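Local coordinates for protein PES4 (Saccharomyces cerevisiae S288C, PDB 6EZ7) that probably binds RNA, including mRNA 3' untranslated regions, poly(A) and poly(U), and is represented here by its third RNA recognition motif, at residues Asp17-Phe22 with Lys29-Ser34; Tyr61-Phe64 with Lys69-Leu72. All coordinates share one frame; numbering follows the deposited sequence.

Contact 1: Asp17-Phe22 with Lys29-Ser34; sequences DILNFF and KSIYLS
In the first beta-alpha-beta unit of this RNA recognition motif, Ile-18 and Leu-19 of the first helix pack on Ile-31 and Leu-33 of the edge strand that follows it. The methyl CD1 of Ile-31 does most of the touching. With CG1 beside its backbone N (chi1 -58°) and the chain extended beyond it (chi2 -173°), Ile-31 pushes this methyl toward the helix, 3.6 Å from both CG and CD2 of Leu-19. The same CD1 of Ile-31 also meets CG2 of Ile-18 at 3.8 Å, and the two isoleucine CG2 methyls, of Ile-18 and Ile-31, lie 4.0 Å apart. Leu-33 joins more loosely, its CD1 4.4 Å from CG1 of Ile-18. No hydrogen bond crosses, and the short axes stay 9.9 Å apart at an angle of 133°, a spacing bridged by branched apolar side chains. Ile-18 also reaches Val-46 on the adjacent strand 42-48 and Leu-9 on strand 3-9 beyond it, and Arg-15 NH1 bonds to Ile-31 O beside the packing. Ser-30 and Tyr-32 direct their CB atoms away from the helix, as alternation along a strand requires. This is one of the two helix-on-sheet packings of the beta-alpha-beta-beta-alpha-beta RRM fold.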
ATOM      1  N   ASP A  17      11.295   1.146   0.893  1.00 18.16           N
ATOM      2  CA  ASP A  17      10.745   0.364  -0.214  1.00 15.24           C
ATOM      3  C   ASP A  17       9.351   0.847  -0.576  1.00 15.96           C
ATOM      4  O   ASP A  17       9.038   1.030  -1.751  1.00 21.99           O
ATOM      5  CB  ASP A  17      10.691  -1.125   0.128  1.00 18.79           C
ATOM      6  CG  ASP A  17      12.065  -1.738   0.289  1.00 29.07           C
ATOM      7  OD1 ASP A  17      13.022  -1.218  -0.321  1.00 27.42           O
ATOM      8  OD2 ASP A  17      12.186  -2.743   1.023  1.00 26.11           O
ATOM      9  N   ILE A  18       8.510   1.041   0.435  1.00 18.84           N
ATOM     10  CA  ILE A  18       7.154   1.512   0.189  1.00 15.82           C
ATOM     11  C   ILE A  18       7.200   2.906  -0.417  1.00 14.12           C
ATOM     12  O   ILE A  18       6.503   3.198  -1.384  1.00 22.38           O
ATOM     13  CB  ILE A  18       6.310   1.538   1.471  1.00 22.43           C
ATOM     14  CG1 ILE A  18       6.337   0.170   2.154  1.00 26.13           C
ATOM     15  CG2 ILE A  18       4.886   1.942   1.151  1.00 25.49           C
ATOM     16  CD1 ILE A  18       5.832  -0.943   1.285  1.00 27.60           C
ATOM     17  N   LEU A  19       8.035   3.761   0.160  1.00 16.05           N
ATOM     18  CA  LEU A  19       8.193   5.119  -0.336  1.00 17.11           C
ATOM     19  C   LEU A  19       8.658   5.130  -1.782  1.00 22.62           C
ATOM     20  O   LEU A  19       8.096   5.828  -2.619  1.00 17.29           O
ATOM     21  CB  LEU A  19       9.187   5.886   0.532  1.00 18.78           C
ATOM     22  CG  LEU A  19       8.622   6.566   1.776  1.00 23.46           C
ATOM     23  CD1 LEU A  19       9.751   7.048   2.675  1.00 15.11           C
ATOM     24  CD2 LEU A  19       7.714   7.726   1.377  1.00 31.78           C
ATOM     25  N   ASN A  20       9.680   4.344  -2.082  1.00 18.42           N
ATOM     26  CA  ASN A  20      10.265   4.384  -3.408  1.00 17.57           C
ATOM     27  C   ASN A  20       9.329   3.855  -4.486  1.00 22.92           C
ATOM     28  O   ASN A  20       9.231   4.434  -5.565  1.00 25.47           O
ATOM     29  CB  ASN A  20      11.587   3.626  -3.416  1.00 19.90           C
ATOM     30  CG  ASN A  20      12.709   4.453  -2.840  1.00 24.95           C
ATOM     31  OD1 ASN A  20      13.459   4.010  -1.966  1.00 24.67           O
ATOM     32  ND2 ASN A  20      12.813   5.686  -3.313  1.00 19.35           N
ATOM     33  N   PHE A  21       8.622   2.773  -4.191  1.00 15.69           N
ATOM     34  CA  PHE A  21       7.671   2.242  -5.160  1.00 18.20           C
ATOM     35  C   PHE A  21       6.443   3.128  -5.308  1.00 18.78           C
ATOM     36  O   PHE A  21       6.062   3.493  -6.418  1.00 24.93           O
ATOM     37  CB  PHE A  21       7.239   0.831  -4.773  1.00 26.25           C
ATOM     38  CG  PHE A  21       8.236  -0.222  -5.145  1.00 29.88           C
ATOM     39  CD1 PHE A  21       8.507  -0.495  -6.476  1.00 28.07           C
ATOM     40  CD2 PHE A  21       8.898  -0.945  -4.169  1.00 36.74           C
ATOM     41  CE1 PHE A  21       9.425  -1.467  -6.824  1.00 26.82           C
ATOM     42  CE2 PHE A  21       9.819  -1.917  -4.513  1.00 36.61           C
ATOM     43  CZ  PHE A  21      10.082  -2.178  -5.843  1.00 30.35           C
ATOM     44  N   PHE A  22       5.828   3.487  -4.190  1.00 16.35           N
ATOM     45  CA  PHE A  22       4.493   4.069  -4.255  1.00 17.74           C
ATOM     46  C   PHE A  22       4.463   5.588  -4.388  1.00 23.68           C
ATOM     47  O   PHE A  22       3.396   6.167  -4.581  1.00 29.15           O
ATOM     48  CB  PHE A  22       3.687   3.605  -3.041  1.00 17.00           C
ATOM     49  CG  PHE A  22       3.268   2.171  -3.149  1.00 19.95           C
ATOM     50  CD1 PHE A  22       4.130   1.154  -2.773  1.00 16.05           C
ATOM     51  CD2 PHE A  22       2.046   1.838  -3.706  1.00 20.69           C
ATOM     52  CE1 PHE A  22       3.765  -0.171  -2.911  1.00 21.53           C
ATOM     53  CE2 PHE A  22       1.670   0.510  -3.843  1.00 20.89           C
ATOM     54  CZ  PHE A  22       2.531  -0.495  -3.447  1.00 19.11           C
ATOM     55  N   LYS A  29       1.288  11.120   1.591  1.00 30.20           N
ATOM     56  CA  LYS A  29       1.029  11.897   2.796  1.00 30.87           C
ATOM     57  C   LYS A  29       1.553  11.182   4.038  1.00 35.95           C
ATOM     58  O   LYS A  29       2.244  11.781   4.865  1.00 37.62           O
ATOM     59  CB  LYS A  29      -0.470  12.173   2.938  1.00 26.22           C
ATOM     60  CG  LYS A  29      -0.809  13.269   3.932  1.00 42.35           C
ATOM     61  CD  LYS A  29      -2.302  13.561   3.949  1.00 49.72           C
ATOM     62  CE  LYS A  29      -2.964  12.992   5.194  1.00 59.88           C
ATOM     63  NZ  LYS A  29      -4.213  13.727   5.543  1.00 62.62           N
ATOM     64  N   SER A  30       1.227   9.900   4.165  1.00 31.88           N
ATOM     65  CA  SER A  30       1.657   9.122   5.320  1.00 28.65           C
ATOM     66  C   SER A  30       1.740   7.636   4.996  1.00 30.04           C
ATOM     67  O   SER A  30       1.058   7.144   4.097  1.00 26.71           O
ATOM     68  CB  SER A  30       0.711   9.348   6.502  1.00 37.91           C
ATOM     69  OG  SER A  30      -0.612   8.949   6.185  1.00 45.18           O
ATOM     70  N   ILE A  31       2.592   6.936   5.739  1.00 22.00           N
ATOM     71  CA  ILE A  31       2.784   5.499   5.590  1.00 23.94           C
ATOM     72  C   ILE A  31       2.798   4.806   6.937  1.00 28.92           C
ATOM     73  O   ILE A  31       3.452   5.264   7.874  1.00 31.81           O
ATOM     74  CB  ILE A  31       4.115   5.154   4.884  1.00 24.66           C
ATOM     75  CG1 ILE A  31       4.201   5.801   3.510  1.00 33.46           C
ATOM     76  CG2 ILE A  31       4.289   3.644   4.755  1.00 23.63           C
ATOM     77  CD1 ILE A  31       5.408   5.351   2.730  1.00 36.99           C
ATOM     78  N   TYR A  32       2.078   3.698   7.037  1.00 22.87           N
ATOM     79  CA  TYR A  32       2.296   2.779   8.137  1.00 23.19           C
ATOM     80  C   TYR A  32       2.798   1.460   7.572  1.00 23.72           C
ATOM     81  O   TYR A  32       2.207   0.916   6.648  1.00 21.67           O
ATOM     82  CB  TYR A  32       1.025   2.552   8.957  1.00 23.83           C
ATOM     83  CG  TYR A  32       1.216   1.472   9.996  1.00 23.84           C
ATOM     84  CD1 TYR A  32       1.951   1.720  11.148  1.00 25.72           C
ATOM     85  CD2 TYR A  32       0.694   0.199   9.814  1.00 29.23           C
ATOM     86  CE1 TYR A  32       2.148   0.740  12.094  1.00 26.53           C
ATOM     87  CE2 TYR A  32       0.888  -0.792  10.760  1.00 33.27           C
ATOM     88  CZ  TYR A  32       1.617  -0.514  11.898  1.00 30.55           C
ATOM     89  OH  TYR A  32       1.820  -1.487  12.851  1.00 35.93           O
ATOM     90  N   LEU A  33       3.897   0.951   8.115  1.00 16.05           N
ATOM     91  CA  LEU A  33       4.362  -0.378   7.745  1.00 13.29           C
ATOM     92  C   LEU A  33       4.385  -1.253   8.992  1.00 17.88           C
ATOM     93  O   LEU A  33       5.078  -0.946   9.967  1.00 20.51           O
ATOM     94  CB  LEU A  33       5.741  -0.311   7.094  1.00 14.51           C
ATOM     95  CG  LEU A  33       6.349  -1.649   6.673  1.00 16.49           C
ATOM     96  CD1 LEU A  33       5.504  -2.341   5.611  1.00 15.51           C
ATOM     97  CD2 LEU A  33       7.776  -1.442   6.196  1.00 16.35           C
ATOM     98  N   SER A  34       3.616  -2.334   8.951  1.00 23.90           N
ATOM     99  CA  SER A  34       3.442  -3.206  10.109  0.58 25.55           C
ATOM    100  C   SER A  34       4.761  -3.761  10.638  1.00 26.59           C
ATOM    101  O   SER A  34       5.646  -4.138   9.874  1.00 22.09           O
ATOM    102  CB  SER A  34       2.507  -4.363   9.756  0.58 24.43           C
ATOM    103  OG  SER A  34       3.114  -5.233   8.818  0.58 23.51           O
TER

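Contact 2: Tyr61-Phe64 with Lys69-Leu72; sequences YNNF and KKLL
Leu-71 and Phe-64 meet through backbone and side chain at the tight side of this contact, where the chain leaving the second helix runs beside the last long strand. Leu-71 N gives Phe-64 O a nearly straight bond of 2.8 Å (170° at the hydrogen). That carbonyl oxygen also lies against the leucine side chain, 3.3 Å from both CB and CG of Leu-71. Alongside, CD1 of Leu-71 approaches the edge of the Phe-64 ring near its plane, 4.1 Å from CD2; a face of the same ring takes CD1 of Tyr-61. Swinging CG of Phe-64 anti to its own N (chi1 174°) lays the ring beside Leu-71, the two side chains pointing the same way. Tyr-61 to Phe-64 form a type II beta turn with Asn-63 at the position that needs positive phi (68°), and Asn-63 N bonds to Leu-71 O at 2.9 Å, more bent than the first bond. This turn carries the RRM chain from its second helix into the short hairpin of 65-66 and 69-75. Asn-62 OD1 lies 3.5 Å from CA of Leu-72 and is held by a hydrogen bond from Val-73 N. On the solvent side the exposed Asn-63 and Lys-70 run side by side in van der Waals contact, CG of the lysine 3.6 Å from CA of Asn-63, with no hydrogen bond between their side chains. Farther out, the aliphatic CD of Lys-70 passes 3.6 Å from Asn-63 OD1, while its NZ forms no hydrogen bond with the turn.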
ATOM      1  N   TYR A  61       0.067  -1.033  -9.170  1.00 19.85           N
ATOM      2  CA  TYR A  61       0.849  -1.922  -8.311  1.00 19.53           C
ATOM      3  C   TYR A  61       0.140  -3.179  -7.818  1.00 22.36           C
ATOM      4  O   TYR A  61       0.786  -4.057  -7.248  1.00 20.77           O
ATOM      5  CB  TYR A  61       1.376  -1.145  -7.106  1.00 16.66           C
ATOM      6  CG  TYR A  61       2.599  -0.335  -7.444  1.00 20.78           C
ATOM      7  CD1 TYR A  61       3.779  -0.962  -7.824  1.00 26.45           C
ATOM      8  CD2 TYR A  61       2.578   1.052  -7.395  1.00 21.82           C
ATOM      9  CE1 TYR A  61       4.905  -0.234  -8.143  1.00 25.84           C
ATOM     10  CE2 TYR A  61       3.703   1.792  -7.714  1.00 25.34           C
ATOM     11  CZ  TYR A  61       4.863   1.142  -8.086  1.00 30.84           C
ATOM     12  OH  TYR A  61       5.989   1.869  -8.402  1.00 35.84           O
ATOM     13  N   ASN A  62      -1.168  -3.291  -8.015  1.00 19.76           N
ATOM     14  CA  ASN A  62      -1.796  -4.561  -7.682  1.00 17.68           C
ATOM     15  C   ASN A  62      -1.190  -5.632  -8.581  1.00 17.73           C
ATOM     16  O   ASN A  62      -1.004  -5.408  -9.779  1.00 22.13           O
ATOM     17  CB  ASN A  62      -3.317  -4.512  -7.832  1.00 22.87           C
ATOM     18  CG  ASN A  62      -3.998  -5.684  -7.152  1.00 28.40           C
ATOM     19  OD1 ASN A  62      -3.494  -6.210  -6.161  1.00 21.49           O
ATOM     20  ND2 ASN A  62      -5.140  -6.104  -7.684  1.00 28.15           N
ATOM     21  N   ASN A  63      -0.846  -6.771  -7.979  1.00 23.50           N
ATOM     22  CA  ASN A  63      -0.216  -7.903  -8.669  1.00 18.19           C
ATOM     23  C   ASN A  63       1.204  -7.619  -9.149  1.00 20.81           C
ATOM     24  O   ASN A  63       1.764  -8.372  -9.945  1.00 21.05           O
ATOM     25  CB  ASN A  63      -1.085  -8.371  -9.837  1.00 22.35           C
ATOM     26  CG  ASN A  63      -2.400  -8.946  -9.371  1.00 33.24           C
ATOM     27  OD1 ASN A  63      -2.435  -9.748  -8.438  1.00 25.29           O
ATOM     28  ND2 ASN A  63      -3.491  -8.525  -9.998  1.00 37.45           N
ATOM     29  N   PHE A  64       1.790  -6.545  -8.635  1.00 21.64           N
ATOM     30  CA  PHE A  64       3.198  -6.252  -8.869  1.00 26.83           C
ATOM     31  C   PHE A  64       4.071  -7.167  -8.010  1.00 23.53           C
ATOM     32  O   PHE A  64       3.811  -7.349  -6.820  1.00 23.41           O
ATOM     33  CB  PHE A  64       3.485  -4.779  -8.563  1.00 20.02           C
ATOM     34  CG  PHE A  64       4.937  -4.406  -8.635  1.00 21.30           C
ATOM     35  CD1 PHE A  64       5.535  -4.133  -9.854  1.00 31.28           C
ATOM     36  CD2 PHE A  64       5.693  -4.290  -7.479  1.00 25.71           C
ATOM     37  CE1 PHE A  64       6.866  -3.777  -9.923  1.00 29.65           C
ATOM     38  CE2 PHE A  64       7.025  -3.933  -7.540  1.00 28.34           C
ATOM     39  CZ  PHE A  64       7.613  -3.677  -8.763  1.00 22.62           C
ATOM     40  N   LYS A  69       7.241 -11.803  -4.327  1.00 25.98           N
ATOM     41  CA  LYS A  69       5.898 -11.778  -3.757  1.00 22.65           C
ATOM     42  C   LYS A  69       4.966 -10.940  -4.618  1.00 26.88           C
ATOM     43  O   LYS A  69       5.281  -9.795  -4.946  1.00 19.83           O
ATOM     44  CB  LYS A  69       5.917 -11.216  -2.332  1.00 23.68           C
ATOM     45  CG  LYS A  69       6.738 -12.016  -1.332  1.00 32.68           C
ATOM     46  CD  LYS A  69       6.194 -13.421  -1.158  1.00 51.88           C
ATOM     47  CE  LYS A  69       6.733 -14.059   0.113  1.00 64.79           C
ATOM     48  NZ  LYS A  69       7.936 -14.902  -0.151  1.00 65.33           N
ATOM     49  N   LYS A  70       3.819 -11.508  -4.975  1.00 22.28           N
ATOM     50  CA  LYS A  70       2.814 -10.779  -5.733  1.00 22.21           C
ATOM     51  C   LYS A  70       2.023  -9.887  -4.783  1.00 28.38           C
ATOM     52  O   LYS A  70       1.256 -10.372  -3.951  1.00 18.40           O
ATOM     53  CB  LYS A  70       1.888 -11.742  -6.479  1.00 22.54           C
ATOM     54  CG  LYS A  70       1.036 -11.071  -7.535  1.00 32.99           C
ATOM     55  CD  LYS A  70       0.334 -12.086  -8.421  1.00 40.39           C
ATOM     56  CE  LYS A  70      -0.621 -12.949  -7.618  1.00 49.80           C
ATOM     57  NZ  LYS A  70      -1.459 -13.805  -8.500  1.00 61.13           N
ATOM     58  N   LEU A  71       2.224  -8.580  -4.898  1.00 21.09           N
ATOM     59  CA  LEU A  71       1.612  -7.641  -3.970  1.00 16.39           C
ATOM     60  C   LEU A  71       0.109  -7.539  -4.156  1.00 25.23           C
ATOM     61  O   LEU A  71      -0.398  -7.586  -5.277  1.00 25.06           O
ATOM     62  CB  LEU A  71       2.240  -6.254  -4.118  1.00 19.59           C
ATOM     63  CG  LEU A  71       3.718  -6.152  -3.758  1.00 26.98           C
ATOM     64  CD1 LEU A  71       4.138  -4.694  -3.655  1.00 27.55           C
ATOM     65  CD2 LEU A  71       3.999  -6.893  -2.460  1.00 19.27           C
ATOM     66  N   LEU A  72      -0.598  -7.403  -3.040  1.00 18.11           N
ATOM     67  CA  LEU A  72      -2.020  -7.112  -3.066  1.00 24.92           C
ATOM     68  C   LEU A  72      -2.215  -5.651  -2.695  1.00 26.48           C
ATOM     69  O   LEU A  72      -1.895  -5.236  -1.582  1.00 26.56           O
ATOM     70  CB  LEU A  72      -2.784  -8.027  -2.106  1.00 26.06           C
ATOM     71  CG  LEU A  72      -4.270  -7.725  -1.903  1.00 30.27           C
ATOM     72  CD1 LEU A  72      -5.059  -7.924  -3.196  1.00 36.33           C
ATOM     73  CD2 LEU A  72      -4.833  -8.587  -0.783  1.00 34.71           C
TER

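From the N terminus, strand 3-9 leads into helix 15-22, and contact 1 closes the short loop between that helix and strand 28-33 at one edge of the sheet. The chain then crosses through strand 42-48 and helix 51-61 before contact 2 closes a second short loop around strand 65-66 near the other edge. The two closures follow in series, neither nesting nor crossing. They still touch: Phe-21 CE1 packs on Phe-64 CZ, Phe-22 CE2 on Tyr-61 CB, and Tyr-61 OH lies close to Phe-21 O in a weak hydrogen bond. These contacts join the end of the first helix to the turn after the second.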